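Local coordinates for protein R.MvaI (PDB 2OAA) that probably cleaves double-stranded DNA as a metal-dependent restriction endonuclease of the PD-(D/E)xK superfamily, captured here with DNA and calcium, at residues F54-I59 against K162-A167; A167-E172 against Y182-A187; A187-D192 against E244-V249. One frame throughout, in Å; residues are numbered along the deposited sequence.

Contact 1 of 3, residues F54-I59 against K162-A167; sequences FHDIEI and KLKYIA. With CA (calcium ion), chain I; nucleotides of chain A.
E58 and I59 on strand 57-59 run parallel to I166 and A167 on strand 165-167, the axes 4.7 Å apart and inclined by 30°, with E58 N bonded to Y165 O and A167 N to E58 O. E58 and I59 belong to the PD-(D/E)xK nuclease motif, which D53 and K60 complete, and the pairing places E58 OE2 and I59 O at the calcium ion. The E58 side chain leaves with CG opposite the backbone N (chi1 170°), brings CB against K162 O and lays CG beside L163 CD2. In its carboxylate OE2 binds the calcium ion at 2.4 Å and also takes a bond from K60, while OE1 accepts from water 2 at 2.6 Å. Water 2 accepts in turn from K162 NZ. I59 O, D53, DT7 OP1 of chain A and waters 3 and 4 complete the calcium shell. K162 crosses E58 obliquely, its CG 3.6 Å from OE1, and a bend at the last torsion (chi4 87°) brings NZ between two phosphates: 2.7 Å from OP1 of DC6 and 2.9 Å from OP2 of DT7, both of chain A. A methionine in place of K162 would probably leave DC6 OP1, DT7 OP2 and water 2 without this amine donor, weakening the hold on the DNA phosphates beside the metal. I57, Y165 and A167 share the other face of the pair. I57 sets CG1 against Y165 CB and CG2 near A167 CB, and the tyrosine OH is held by S3. D56 presents its carbonyl to the ring edge, D56 O lying 3.5 Å from Y165 CD2. Water 1 bridges the two segments, accepting from Y165 N at 3.0 Å and donating to D56 O and K162 O.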
loop_
_atom_site.group_PDB
_atom_site.type_symbol
_atom_site.label_atom_id
_atom_site.label_comp_id
_atom_site.label_asym_id
_atom_site.label_seq_id
_atom_site.Cartn_x
_atom_site.Cartn_y
_atom_site.Cartn_z
ATOM N N PHE E 54 3.563 -7.114 -14.956
ATOM C CA PHE E 54 4.262 -7.279 -16.220
ATOM C C PHE E 54 5.021 -8.590 -16.142
ATOM O O PHE E 54 6.135 -8.647 -15.607
ATOM C CB PHE E 54 5.218 -6.104 -16.404
ATOM C CG PHE E 54 5.863 -6.035 -17.755
ATOM C CD1 PHE E 54 5.319 -5.231 -18.747
ATOM C CD2 PHE E 54 7.043 -6.733 -18.024
ATOM C CE1 PHE E 54 5.923 -5.137 -19.994
ATOM C CE2 PHE E 54 7.646 -6.654 -19.269
ATOM C CZ PHE E 54 7.081 -5.846 -20.257
ATOM N N HIS E 55 4.421 -9.643 -16.698
ATOM C CA HIS E 55 4.916 -11.007 -16.519
ATOM C C HIS E 55 5.136 -11.280 -15.030
ATOM O O HIS E 55 4.162 -11.291 -14.277
ATOM C CB HIS E 55 6.151 -11.264 -17.378
ATOM C CG HIS E 55 5.862 -11.207 -18.839
ATOM N ND1 HIS E 55 5.287 -12.256 -19.522
ATOM C CD2 HIS E 55 6.035 -10.215 -19.742
ATOM C CE1 HIS E 55 5.137 -11.919 -20.792
ATOM N NE2 HIS E 55 5.577 -10.683 -20.950
ATOM N N ASP E 56 6.379 -11.465 -14.591
ATOM C CA ASP E 56 6.633 -11.754 -13.169
ATOM C C ASP E 56 7.067 -10.544 -12.352
ATOM O O ASP E 56 7.456 -10.686 -11.191
ATOM C CB ASP E 56 7.653 -12.894 -13.011
ATOM C CG ASP E 56 8.947 -12.658 -13.776
ATOM O OD1 ASP E 56 9.071 -11.640 -14.486
ATOM O OD2 ASP E 56 9.854 -13.528 -13.654
ATOM N N ILE E 57 6.986 -9.359 -12.960
ATOM C CA ILE E 57 7.472 -8.130 -12.331
ATOM C C ILE E 57 6.322 -7.216 -11.910
ATOM O O ILE E 57 5.416 -6.947 -12.697
ATOM C CB ILE E 57 8.431 -7.360 -13.276
ATOM C CG1 ILE E 57 9.602 -8.263 -13.687
ATOM C CG2 ILE E 57 8.931 -6.072 -12.612
ATOM C CD1 ILE E 57 10.262 -7.843 -14.996
ATOM N N GLU E 58 6.376 -6.741 -10.664
ATOM C CA GLU E 58 5.428 -5.776 -10.149
ATOM C C GLU E 58 5.908 -4.370 -10.508
ATOM O O GLU E 58 7.093 -4.076 -10.413
ATOM C CB GLU E 58 5.351 -5.930 -8.621
ATOM C CG GLU E 58 4.590 -4.844 -7.900
ATOM C CD GLU E 58 3.098 -4.879 -8.142
ATOM O OE1 GLU E 58 2.583 -5.911 -8.647
ATOM O OE2 GLU E 58 2.433 -3.867 -7.797
ATOM N N ILE E 59 4.983 -3.509 -10.910
ATOM C CA ILE E 59 5.300 -2.123 -11.232
ATOM C C ILE E 59 4.581 -1.211 -10.241
ATOM O O ILE E 59 3.421 -1.430 -9.913
ATOM C CB ILE E 59 4.855 -1.786 -12.657
ATOM C CG1 ILE E 59 5.679 -2.593 -13.659
ATOM C CG2 ILE E 59 4.996 -0.285 -12.896
ATOM C CD1 ILE E 59 5.202 -2.460 -15.090
ATOM N N LYS E 162 3.307 -11.795 -5.788
ATOM C CA LYS E 162 3.211 -10.444 -6.354
ATOM C C LYS E 162 4.543 -9.694 -6.400
ATOM O O LYS E 162 4.784 -8.905 -7.328
ATOM C CB LYS E 162 2.180 -9.627 -5.537
ATOM C CG LYS E 162 1.813 -8.257 -6.091
ATOM C CD LYS E 162 1.098 -7.445 -4.997
ATOM C CE LYS E 162 0.756 -6.031 -5.425
ATOM N NZ LYS E 162 -0.557 -5.969 -6.103
ATOM N N LEU E 163 5.411 -9.928 -5.409
ATOM C CA LEU E 163 6.457 -8.932 -5.091
ATOM C C LEU E 163 7.928 -9.451 -5.141
ATOM O O LEU E 163 8.785 -8.900 -4.449
ATOM C CB LEU E 163 6.186 -8.266 -3.733
ATOM C CG LEU E 163 4.892 -7.455 -3.640
ATOM C CD1 LEU E 163 4.780 -6.936 -2.217
ATOM C CD2 LEU E 163 4.843 -6.301 -4.620
ATOM N N LYS E 164 8.205 -10.429 -5.991
ATOM C CA LYS E 164 9.585 -10.916 -6.168
ATOM C C LYS E 164 10.470 -9.818 -6.767
ATOM O O LYS E 164 11.611 -9.619 -6.340
ATOM C CB LYS E 164 9.578 -12.156 -7.059
ATOM C CG LYS E 164 10.934 -12.801 -7.346
ATOM C CD LYS E 164 10.746 -14.157 -8.071
ATOM C CE LYS E 164 9.726 -14.082 -9.230
ATOM N NZ LYS E 164 9.213 -15.401 -9.737
ATOM N N TYR E 165 9.930 -9.088 -7.744
ATOM C CA TYR E 165 10.668 -8.024 -8.393
ATOM C C TYR E 165 9.789 -6.790 -8.412
ATOM O O TYR E 165 8.754 -6.789 -9.078
ATOM C CB TYR E 165 11.041 -8.393 -9.845
ATOM C CG TYR E 165 11.653 -9.763 -10.039
ATOM C CD1 TYR E 165 12.949 -10.046 -9.600
ATOM C CD2 TYR E 165 10.947 -10.757 -10.699
ATOM C CE1 TYR E 165 13.511 -11.304 -9.802
ATOM C CE2 TYR E 165 11.502 -12.014 -10.900
ATOM C CZ TYR E 165 12.773 -12.278 -10.453
ATOM O OH TYR E 165 13.294 -13.533 -10.658
ATOM N N ILE E 166 10.187 -5.743 -7.698
ATOM C CA ILE E 166 9.364 -4.533 -7.638
ATOM C C ILE E 166 10.045 -3.376 -8.385
ATOM O O ILE E 166 11.037 -2.829 -7.901
ATOM C CB ILE E 166 9.087 -4.114 -6.184
ATOM C CG1 ILE E 166 8.562 -5.304 -5.359
ATOM C CG2 ILE E 166 8.129 -2.920 -6.159
ATOM C CD1 ILE E 166 8.446 -5.000 -3.866
ATOM N N ALA E 167 9.521 -3.030 -9.554
ATOM C CA ALA E 167 10.011 -1.884 -10.317
ATOM C C ALA E 167 9.289 -0.639 -9.854
ATOM O O ALA E 167 8.091 -0.488 -10.103
ATOM C CB ALA E 167 9.764 -2.080 -11.819
HETATM CA CA CA I . 1.437 -2.474 -9.525
ATOM P P DC A 6 -3.685 -6.537 -4.184
ATOM O OP1 DC A 6 -2.461 -7.257 -4.624
ATOM O OP2 DC A 6 -3.663 -5.746 -2.927
ATOM O "O5'" DC A 6 -4.164 -5.580 -5.357
ATOM C "C5'" DC A 6 -4.344 -6.087 -6.678
ATOM C "C4'" DC A 6 -4.893 -5.004 -7.574
ATOM O "O4'" DC A 6 -6.212 -4.593 -7.153
ATOM C "C3'" DC A 6 -4.100 -3.708 -7.554
ATOM O "O3'" DC A 6 -2.905 -3.830 -8.321
ATOM C "C2'" DC A 6 -5.095 -2.751 -8.168
ATOM C "C1'" DC A 6 -6.390 -3.215 -7.493
ATOM N N1 DC A 6 -6.704 -2.470 -6.262
ATOM C C2 DC A 6 -7.159 -1.159 -6.385
ATOM O O2 DC A 6 -7.234 -0.661 -7.517
ATOM N N3 DC A 6 -7.497 -0.465 -5.273
ATOM C C4 DC A 6 -7.385 -1.037 -4.071
ATOM N N4 DC A 6 -7.759 -0.325 -3.006
ATOM C C5 DC A 6 -6.893 -2.368 -3.913
ATOM C C6 DC A 6 -6.569 -3.043 -5.026
ATOM P P DT A 7 -1.622 -2.946 -7.930
ATOM O OP1 DT A 7 -0.624 -3.245 -8.990
ATOM O OP2 DT A 7 -1.282 -3.192 -6.508
ATOM O "O5'" DT A 7 -2.119 -1.443 -8.094
ATOM C "C5'" DT A 7 -2.392 -0.917 -9.390
ATOM C "C4'" DT A 7 -2.944 0.486 -9.288
ATOM O "O4'" DT A 7 -4.188 0.518 -8.556
ATOM C "C3'" DT A 7 -2.078 1.477 -8.537
ATOM O "O3'" DT A 7 -0.938 1.845 -9.313
ATOM C "C2'" DT A 7 -3.067 2.605 -8.334
ATOM C "C1'" DT A 7 -4.320 1.808 -7.947
ATOM N N1 DT A 7 -4.439 1.625 -6.485
ATOM C C2 DT A 7 -5.013 2.653 -5.777
ATOM O O2 DT A 7 -5.445 3.660 -6.308
ATOM N N3 DT A 7 -5.057 2.461 -4.419
ATOM C C4 DT A 7 -4.593 1.371 -3.714
ATOM O O4 DT A 7 -4.687 1.352 -2.489
ATOM C C5 DT A 7 -4.012 0.317 -4.523
ATOM C C7 DT A 7 -3.478 -0.905 -3.845
ATOM C C6 DT A 7 -3.975 0.489 -5.853
HETATM O O HOH W 1 7.172 -9.485 -8.752
HETATM O O HOH W 2 0.050 -6.311 -8.959
HETATM O O HOH W 3 1.057 -1.011 -7.722
HETATM O O HOH W 4 0.599 -1.137 -11.279
#

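Contact 2 of 3, residues A167-E172 against Y182-A187; sequences AVISAE and YKYNSA
E172 and K183 lie side by side on one face of the antiparallel hairpin 165-176/179-191, pointing the same way, while N185 crosses the glutamate at about a right angle. One oxygen serves both partners. E172 OE2 accepts from N185 ND2 at 3.0 Å. The salt bridge from K183 NZ to E172 OE2 is a weak bond of 3.2 Å. The asparagine donor reaches OE2 from its anti side, with amide and carboxylate planes 75° apart. K183 is bent at its third and fourth torsions (81° and 72°), which curls K183 NZ back toward N185 OD1 at 2.8 Å, closing a ring of three polar groups and fixing which way the N185 amide is turned. S170 and S186 continue this face, the CB of S170 3.7 Å from the OG of S186. The opposite face is largely apolar. The Y184 ring is approached obliquely by A171 CB, 3.7 Å from its CD1, and by I169 CG2, while I169 CG1 meets the methyl of A187. Between S170 and A171 the register slips by one residue: N185 and S186 both face S170 in a classic beta bulge, with S186 O taking S170 N and S170 O taking N185 N. Beyond it E172 and K183 form a hydrogen-bonded pair. Helices 8-19 and 33-41 pack on the face of Y184, where F38 meets its ring edge-to-face and I34 O binds its hydroxyl; W23 of strand 23-25 touches E172 and K183, and strand 57-63 pairs with 165-176.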
loop_
_atom_site.group_PDB
_atom_site.type_symbol
_atom_site.label_atom_id
_atom_site.label_comp_id
_atom_site.label_asym_id
_atom_site.label_seq_id
_atom_site.Cartn_x
_atom_site.Cartn_y
_atom_site.Cartn_z
ATOM N N ALA E 167 9.521 -3.030 -9.554
ATOM C CA ALA E 167 10.011 -1.884 -10.317
ATOM C C ALA E 167 9.289 -0.639 -9.854
ATOM O O ALA E 167 8.091 -0.488 -10.103
ATOM C CB ALA E 167 9.764 -2.080 -11.819
ATOM N N VAL E 168 10.004 0.240 -9.166
ATOM C CA VAL E 168 9.411 1.474 -8.670
ATOM C C VAL E 168 9.767 2.600 -9.617
ATOM O O VAL E 168 10.950 2.890 -9.826
ATOM C CB VAL E 168 9.925 1.816 -7.258
ATOM C CG1 VAL E 168 9.210 3.073 -6.701
ATOM C CG2 VAL E 168 9.721 0.629 -6.322
ATOM N N ILE E 169 8.734 3.225 -10.174
ATOM C CA ILE E 169 8.916 4.294 -11.139
ATOM C C ILE E 169 8.691 5.634 -10.467
ATOM O O ILE E 169 7.588 5.940 -10.018
ATOM C CB ILE E 169 8.002 4.094 -12.369
ATOM C CG1 ILE E 169 8.392 2.763 -13.037
ATOM C CG2 ILE E 169 8.180 5.252 -13.370
ATOM C CD1 ILE E 169 7.260 1.974 -13.529
ATOM N N SER E 170 9.761 6.420 -10.363
ATOM C CA SER E 170 9.680 7.726 -9.723
ATOM C C SER E 170 9.169 8.757 -10.714
ATOM O O SER E 170 9.564 8.751 -11.889
ATOM C CB SER E 170 11.031 8.140 -9.149
ATOM O OG SER E 170 11.344 7.342 -8.013
ATOM N N ALA E 171 8.283 9.626 -10.235
ATOM C CA ALA E 171 7.534 10.520 -11.106
ATOM C C ALA E 171 7.375 11.893 -10.489
ATOM O O ALA E 171 7.650 12.111 -9.303
ATOM C CB ALA E 171 6.159 9.921 -11.388
ATOM N N GLU E 172 6.902 12.820 -11.312
ATOM C CA GLU E 172 6.508 14.135 -10.830
ATOM C C GLU E 172 5.160 14.479 -11.415
ATOM O O GLU E 172 4.697 13.814 -12.348
ATOM C CB GLU E 172 7.543 15.194 -11.181
ATOM C CG GLU E 172 7.872 15.291 -12.640
ATOM C CD GLU E 172 8.986 16.277 -12.892
ATOM O OE1 GLU E 172 8.763 17.484 -12.666
ATOM O OE2 GLU E 172 10.073 15.845 -13.314
ATOM N N TYR E 182 1.306 13.954 -15.335
ATOM C CA TYR E 182 2.389 13.188 -14.726
ATOM C C TYR E 182 3.538 12.999 -15.693
ATOM O O TYR E 182 3.330 12.854 -16.896
ATOM C CB TYR E 182 1.897 11.817 -14.273
ATOM C CG TYR E 182 0.798 11.891 -13.249
ATOM C CD1 TYR E 182 1.081 12.231 -11.922
ATOM C CD2 TYR E 182 -0.529 11.646 -13.603
ATOM C CE1 TYR E 182 0.056 12.317 -10.951
ATOM C CE2 TYR E 182 -1.542 11.722 -12.659
ATOM C CZ TYR E 182 -1.251 12.058 -11.335
ATOM O OH TYR E 182 -2.265 12.127 -10.394
ATOM N N LYS E 183 4.747 12.984 -15.146
ATOM C CA LYS E 183 5.943 12.693 -15.922
ATOM C C LYS E 183 6.741 11.655 -15.161
ATOM O O LYS E 183 7.005 11.830 -13.968
ATOM C CB LYS E 183 6.776 13.963 -16.120
ATOM C CG LYS E 183 8.006 13.753 -16.985
ATOM C CD LYS E 183 8.496 15.075 -17.579
ATOM C CE LYS E 183 9.315 15.868 -16.597
ATOM N NZ LYS E 183 10.655 15.238 -16.376
ATOM N N TYR E 184 7.104 10.582 -15.855
ATOM C CA TYR E 184 7.791 9.450 -15.248
ATOM C C TYR E 184 9.260 9.563 -15.590
ATOM O O TYR E 184 9.618 9.686 -16.765
ATOM C CB TYR E 184 7.162 8.134 -15.725
ATOM C CG TYR E 184 5.662 8.124 -15.455
ATOM C CD1 TYR E 184 5.157 7.708 -14.222
ATOM C CD2 TYR E 184 4.759 8.588 -16.403
ATOM C CE1 TYR E 184 3.791 7.749 -13.960
ATOM C CE2 TYR E 184 3.402 8.616 -16.157
ATOM C CZ TYR E 184 2.923 8.191 -14.941
ATOM O OH TYR E 184 1.573 8.243 -14.721
ATOM N N ASN E 185 10.102 9.560 -14.560
ATOM C CA ASN E 185 11.503 9.966 -14.730
ATOM C C ASN E 185 12.555 8.882 -14.685
ATOM O O ASN E 185 13.565 8.975 -15.375
ATOM C CB ASN E 185 11.856 11.035 -13.698
ATOM C CG ASN E 185 11.089 12.333 -13.917
ATOM O OD1 ASN E 185 10.899 12.779 -15.053
ATOM N ND2 ASN E 185 10.654 12.949 -12.823
ATOM N N SER E 186 12.344 7.883 -13.835
ATOM C CA SER E 186 13.376 6.875 -13.607
ATOM C C SER E 186 12.745 5.651 -12.972
ATOM O O SER E 186 11.590 5.694 -12.545
ATOM C CB SER E 186 14.468 7.443 -12.689
ATOM O OG SER E 186 13.926 7.836 -11.435
ATOM N N ALA E 187 13.511 4.569 -12.887
ATOM C CA ALA E 187 13.020 3.343 -12.263
ATOM C C ALA E 187 14.129 2.606 -11.545
ATOM O O ALA E 187 15.249 2.501 -12.043
ATOM C CB ALA E 187 12.372 2.435 -13.283
#

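Contact 3 of 3, residues A187-D192 against E244-V249; sequences ANLFTD and EVKVIV
L189 and K246 form a hydrogen-bonded antiparallel pair, L189 N to K246 O at 2.8 Å and K246 N to L189 O at 3.1 Å, and their side chains run alongside each other in the same direction. T191 and E244 make the next such pair. Toward the chain end the ladder closes in a classic beta bulge: I248 and V249 both face A187, whose carbonyl oxygen accepts I248 N at 2.9 Å and V249 N at 3.2 Å, the two donors arriving from the same face of its plane. Around this ladder the side chains sort onto two faces. On one, V245 fits between N188 and F190, its CG1 3.6 Å from N188 CB and its CG2 3.8 Å from F190 CD1, while N188 OD1 lies 3.3 Å from V247 CA and also meets V247 CG2. With CG trans to its own N (chi1 178°), F190 turns its ring edge to E244 O. On the other, I248 CG2 rests on L189 CB, 3.9 Å away, and K246 NZ lies close to L189 CD2 with no bond between them. At the far end of the ladder, where D192 has left the strand, the carboxylates of D192 and E244 stand with planes 69° apart, D192 OD2 touching E244 CG. Farther out, L11 and K12 of helix 8-19 back I248, I15 and Q16 of the same helix meet V249, L239 and L240 touch V245, and M4 contacts both L189 and K246. Backbone bonds hold the pairing together, aided by apolar contacts among A187, L189, I248 and V249 and between F190 and V245; the acidic D192 and E244 probably repel slightly, and A187 N holds one oxygen of the terminal carboxylate, V249 O.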
loop_
_atom_site.group_PDB
_atom_site.type_symbol
_atom_site.label_atom_id
_atom_site.label_comp_id
_atom_site.label_asym_id
_atom_site.label_seq_id
_atom_site.Cartn_x
_atom_site.Cartn_y
_atom_site.Cartn_z
ATOM N N ALA E 187 13.511 4.569 -12.887
ATOM C CA ALA E 187 13.020 3.343 -12.263
ATOM C C ALA E 187 14.129 2.606 -11.545
ATOM O O ALA E 187 15.249 2.501 -12.043
ATOM C CB ALA E 187 12.372 2.435 -13.283
ATOM N N ASN E 188 13.799 2.125 -10.352
ATOM C CA ASN E 188 14.657 1.241 -9.571
ATOM C C ASN E 188 13.984 -0.112 -9.448
ATOM O O ASN E 188 12.762 -0.201 -9.496
ATOM C CB ASN E 188 14.855 1.798 -8.163
ATOM C CG ASN E 188 15.797 3.007 -8.110
ATOM O OD1 ASN E 188 16.819 3.059 -8.790
ATOM N ND2 ASN E 188 15.488 3.946 -7.226
ATOM N N LEU E 189 14.779 -1.160 -9.285
ATOM C CA LEU E 189 14.259 -2.489 -9.018
ATOM C C LEU E 189 14.585 -2.865 -7.581
ATOM O O LEU E 189 15.761 -2.874 -7.190
ATOM C CB LEU E 189 14.854 -3.514 -9.993
ATOM C CG LEU E 189 14.135 -4.872 -10.053
ATOM C CD1 LEU E 189 12.775 -4.770 -10.759
ATOM C CD2 LEU E 189 15.016 -5.886 -10.768
ATOM N N PHE E 190 13.525 -3.137 -6.816
ATOM C CA PHE E 190 13.599 -3.481 -5.386
ATOM C C PHE E 190 13.324 -4.977 -5.258
ATOM O O PHE E 190 12.245 -5.452 -5.613
ATOM C CB PHE E 190 12.566 -2.604 -4.648
ATOM C CG PHE E 190 12.448 -2.837 -3.160
ATOM C CD1 PHE E 190 13.564 -3.062 -2.353
ATOM C CD2 PHE E 190 11.192 -2.767 -2.565
ATOM C CE1 PHE E 190 13.424 -3.252 -0.973
ATOM C CE2 PHE E 190 11.039 -2.949 -1.179
ATOM C CZ PHE E 190 12.160 -3.198 -0.390
ATOM N N THR E 191 14.319 -5.718 -4.766
ATOM C CA THR E 191 14.252 -7.174 -4.669
ATOM C C THR E 191 14.587 -7.609 -3.251
ATOM O O THR E 191 15.028 -6.792 -2.436
ATOM C CB THR E 191 15.245 -7.843 -5.652
ATOM O OG1 THR E 191 16.574 -7.384 -5.385
ATOM C CG2 THR E 191 14.879 -7.523 -7.093
ATOM N N ASP E 192 14.381 -8.893 -2.972
ATOM C CA ASP E 192 14.774 -9.513 -1.697
ATOM C C ASP E 192 13.946 -9.073 -0.485
ATOM O O ASP E 192 14.377 -9.245 0.652
ATOM C CB ASP E 192 16.287 -9.329 -1.428
ATOM C CG ASP E 192 17.169 -10.193 -2.326
ATOM O OD1 ASP E 192 16.677 -11.180 -2.915
ATOM O OD2 ASP E 192 18.382 -9.891 -2.412
ATOM N N GLU E 244 17.271 -5.198 -1.655
ATOM C CA GLU E 244 18.283 -4.593 -2.496
ATOM C C GLU E 244 17.618 -3.692 -3.526
ATOM O O GLU E 244 16.485 -3.959 -3.955
ATOM C CB GLU E 244 19.115 -5.672 -3.192
ATOM C CG GLU E 244 19.756 -6.666 -2.227
ATOM C CD GLU E 244 20.662 -6.000 -1.187
ATOM O OE1 GLU E 244 21.401 -5.044 -1.528
ATOM O OE2 GLU E 244 20.626 -6.435 -0.016
ATOM N N VAL E 245 18.312 -2.622 -3.905
ATOM C CA VAL E 245 17.794 -1.665 -4.888
ATOM C C VAL E 245 18.844 -1.351 -5.941
ATOM O O VAL E 245 19.984 -1.010 -5.615
ATOM C CB VAL E 245 17.337 -0.339 -4.237
ATOM C CG1 VAL E 245 16.763 0.629 -5.284
ATOM C CG2 VAL E 245 16.287 -0.585 -3.145
ATOM N N LYS E 246 18.465 -1.463 -7.203
ATOM C CA LYS E 246 19.373 -1.032 -8.258
ATOM C C LYS E 246 18.636 -0.231 -9.323
ATOM O O LYS E 246 17.449 -0.446 -9.573
ATOM C CB LYS E 246 20.126 -2.215 -8.854
ATOM C CG LYS E 246 19.300 -3.137 -9.715
ATOM C CD LYS E 246 20.174 -4.274 -10.218
ATOM C CE LYS E 246 19.477 -5.063 -11.298
ATOM N NZ LYS E 246 18.205 -5.676 -10.829
ATOM N N VAL E 247 19.341 0.718 -9.933
ATOM C CA VAL E 247 18.770 1.545 -10.991
ATOM C C VAL E 247 18.624 0.702 -12.244
ATOM O O VAL E 247 19.573 0.018 -12.641
ATOM C CB VAL E 247 19.667 2.779 -11.307
ATOM C CG1 VAL E 247 19.067 3.634 -12.436
ATOM C CG2 VAL E 247 19.900 3.620 -10.046
ATOM N N ILE E 248 17.442 0.741 -12.856
ATOM C CA ILE E 248 17.219 -0.002 -14.102
ATOM C C ILE E 248 16.886 0.865 -15.304
ATOM O O ILE E 248 17.089 0.432 -16.433
ATOM C CB ILE E 248 16.166 -1.135 -13.965
ATOM C CG1 ILE E 248 14.825 -0.603 -13.432
ATOM C CG2 ILE E 248 16.738 -2.284 -13.121
ATOM C CD1 ILE E 248 13.660 -1.549 -13.677
ATOM N N VAL E 249 16.341 2.056 -15.060
ATOM C CA VAL E 249 16.044 3.014 -16.133
ATOM C C VAL E 249 16.422 4.411 -15.656
ATOM O O VAL E 249 16.106 4.828 -14.531
ATOM C CB VAL E 249 14.547 3.000 -16.566
ATOM C CG1 VAL E 249 14.304 3.979 -17.729
ATOM C CG2 VAL E 249 14.085 1.602 -16.946
ATOM O OXT VAL E 249 17.050 5.160 -16.406
#

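How the contacts relate
Contacts 1, 2 and 3 follow one another along the chain and lie in one mixed sheet, with centres 11 to 15 Å apart. A167 belongs to contacts 1 and 2, both on strand 165-176, and A187 to contacts 2 and 3, both on strand 179-191. The successive neighbours in this part of the sheet are 57-63, 165-176, 179-191 and 244-247, with 23-25 also pairing on 179-191. Direct touches knit the steps together: I59 CG2 packs on I169 CD1, and probable backbone hydrogen bonds join I166 O to F190 N and V168 N to N188 O. The calcium-binding strand is thus joined by sheet hydrogen bonding, through the hairpin, to the C-terminal strand, which probably helps set the metal ligands in place.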